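Local coordinates for B12-binding domain-containing protein (Kitasatospora setae, PDB 6WTF) that probably methylates C2 of the indole ring of tryptophan as a cobalamin-dependent radical SAM enzyme that carries a [4Fe-4S] cluster, at residues N11-P16 and N528-P533. Residues are numbered along the deposited sequence; the frame is centred on the assembly and turned at random.
With TRP (tryptophan), chain F.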
# COMPACT_ATOMS: atom_id res chain seq x y z
N ASN A 11 0.96 5.79 -11.70
CA ASN A 11 2.07 5.55 -10.78
C ASN A 11 3.40 5.63 -11.53
O ASN A 11 3.64 4.86 -12.46
CB ASN A 11 1.91 4.18 -10.12
CG ASN A 11 2.88 3.96 -8.98
OD1 ASN A 11 3.78 4.77 -8.74
ND2 ASN A 11 2.71 2.85 -8.28
N LYS A 12 4.26 6.56 -11.11
CA LYS A 12 5.57 6.75 -11.73
C LYS A 12 6.71 6.25 -10.86
O LYS A 12 7.88 6.36 -11.26
CB LYS A 12 5.79 8.24 -12.04
CG LYS A 12 4.70 8.89 -12.87
CD LYS A 12 5.16 10.24 -13.42
CE LYS A 12 4.02 11.26 -13.42
NZ LYS A 12 4.51 12.66 -13.60
N VAL A 13 6.41 5.69 -9.68
CA VAL A 13 7.45 5.29 -8.74
C VAL A 13 8.22 4.10 -9.30
O VAL A 13 7.63 3.10 -9.72
CB VAL A 13 6.84 4.95 -7.38
CG1 VAL A 13 7.87 4.30 -6.48
CG2 VAL A 13 6.27 6.20 -6.72
N HIS A 14 9.57 4.20 -9.27
CA HIS A 14 10.49 3.10 -9.53
C HIS A 14 11.29 2.76 -8.27
O HIS A 14 11.59 3.65 -7.47
CB HIS A 14 11.46 3.45 -10.67
CG HIS A 14 10.80 3.55 -12.01
ND1 HIS A 14 11.33 2.98 -13.15
CD2 HIS A 14 9.64 4.15 -12.39
CE1 HIS A 14 10.53 3.23 -14.17
NE2 HIS A 14 9.50 3.93 -13.74
N PRO A 15 11.65 1.49 -8.04
CA PRO A 15 11.43 0.29 -8.86
C PRO A 15 9.95 0.03 -9.09
O PRO A 15 9.15 0.22 -8.17
CB PRO A 15 12.07 -0.83 -8.03
CG PRO A 15 12.11 -0.30 -6.63
CD PRO A 15 12.37 1.16 -6.79
N PRO A 16 9.60 -0.35 -10.32
CA PRO A 16 8.18 -0.37 -10.70
C PRO A 16 7.43 -1.50 -10.03
O PRO A 16 7.95 -2.60 -9.83
CB PRO A 16 8.23 -0.55 -12.22
CG PRO A 16 9.52 -1.29 -12.45
CD PRO A 16 10.48 -0.77 -11.42
N ASN A 528 12.31 3.24 2.79
CA ASN A 528 11.49 3.95 1.81
C ASN A 528 11.85 3.41 0.43
O ASN A 528 12.98 3.60 -0.03
CB ASN A 528 11.73 5.46 1.87
CG ASN A 528 10.74 6.27 1.03
OD1 ASN A 528 10.04 5.73 0.17
ND2 ASN A 528 10.69 7.57 1.29
N TYR A 529 10.91 2.72 -0.20
CA TYR A 529 11.16 2.09 -1.49
C TYR A 529 10.76 2.97 -2.67
O TYR A 529 10.93 2.56 -3.82
CB TYR A 529 10.41 0.75 -1.59
CG TYR A 529 10.77 -0.23 -0.49
CD1 TYR A 529 12.01 -0.18 0.13
CD2 TYR A 529 9.86 -1.19 -0.07
CE1 TYR A 529 12.34 -1.07 1.15
CE2 TYR A 529 10.18 -2.08 0.94
CZ TYR A 529 11.42 -2.02 1.54
OH TYR A 529 11.73 -2.91 2.54
N ALA A 530 10.22 4.16 -2.41
CA ALA A 530 9.72 5.02 -3.48
C ALA A 530 10.88 5.82 -4.06
O ALA A 530 11.41 6.72 -3.41
CB ALA A 530 8.62 5.94 -2.96
N ASP A 531 11.26 5.47 -5.29
CA ASP A 531 12.39 6.09 -5.99
C ASP A 531 13.68 6.02 -5.17
O ASP A 531 14.44 6.98 -5.08
CB ASP A 531 12.04 7.52 -6.42
CG ASP A 531 10.93 7.56 -7.46
OD1 ASP A 531 11.00 6.77 -8.44
OD2 ASP A 531 9.98 8.37 -7.32
N ASN A 532 13.91 4.86 -4.56
CA ASN A 532 15.18 4.58 -3.90
C ASN A 532 16.21 4.20 -4.96
O ASN A 532 16.03 3.19 -5.65
CB ASN A 532 15.00 3.44 -2.89
CG ASN A 532 16.24 3.19 -2.06
OD1 ASN A 532 17.33 2.96 -2.59
ND2 ASN A 532 16.08 3.23 -0.74
N PRO A 533 17.29 4.97 -5.12
CA PRO A 533 18.21 4.71 -6.25
C PRO A 533 18.88 3.34 -6.20
O PRO A 533 18.99 2.69 -7.25
CB PRO A 533 19.24 5.84 -6.14
CG PRO A 533 18.60 6.89 -5.29
CD PRO A 533 17.65 6.19 -4.38
N TRP F . 8.68 -1.08 5.07
CA TRP F . 7.78 -1.58 4.04
C TRP F . 8.26 -2.94 3.54
O TRP F . 7.52 -3.66 2.86
CB TRP F . 7.68 -0.59 2.87
CG TRP F . 7.40 0.82 3.30
CD1 TRP F . 8.30 1.84 3.37
CD2 TRP F . 6.14 1.36 3.73
NE1 TRP F . 7.68 2.99 3.81
CE2 TRP F . 6.35 2.72 4.04
CE3 TRP F . 4.86 0.83 3.88
CZ2 TRP F . 5.33 3.55 4.50
CZ3 TRP F . 3.84 1.66 4.34
CH2 TRP F . 4.09 3.01 4.64
OXT TRP F . 9.40 -3.33 3.81
O HOH W 1 10.06 7.81 -10.94
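D531 grips the backbone of H14 where a type II beta turn, Y529 to N532, of the C-terminal region meets the loop after strand 4-9 of the B12-binding domain. Its side chain can be followed outward. D531 CB and CG each lie 4.0 Å from H14 O, and CG is about as near H14 N, at 4.1 Å. The torsion that sets CG beside the backbone N, chi1 -66°, brings the carboxylate over to H14. OD1 then accepts H14 N at 3.1 Å along an almost straight N-H (171°), although the donor stands well above the carboxylate plane. One water donates to both OD1 and K12 O, adding a second link to the same oxygen. OD2 instead forms a salt bridge with R80, so the two oxygens have separate partners and the group's rotation is probably fixed. The return bond, D531 N to H14 O, is short at 2.9 Å but weak, bent to 122°.

V13 and P15 add van der Waals contacts beside this polar pair. V13 CG1 lies against A530 CA at 3.6 Å and makes an apolar side-chain contact with A530 CB at 4.0 Å. The peptide before P15 is cis, and P15 CD sits 3.6 Å from Y529 O.

Asx turns shape both loops: N11 OD1 accepts V13 N, and N528 OD1 accepts A530 N. The same two asparagines also bind cobalamin, N11 through ND2 and N528 through OD1, so the contact ties together two walls of the cofactor pocket. N532, the N-cap of helix 533-540, donates through ND2 to N528 O, which lies in its amide plane. The Y529 hydroxyl reaches the bound tryptophan, the probable substrate, and its OH donates to OXT at 2.7 Å.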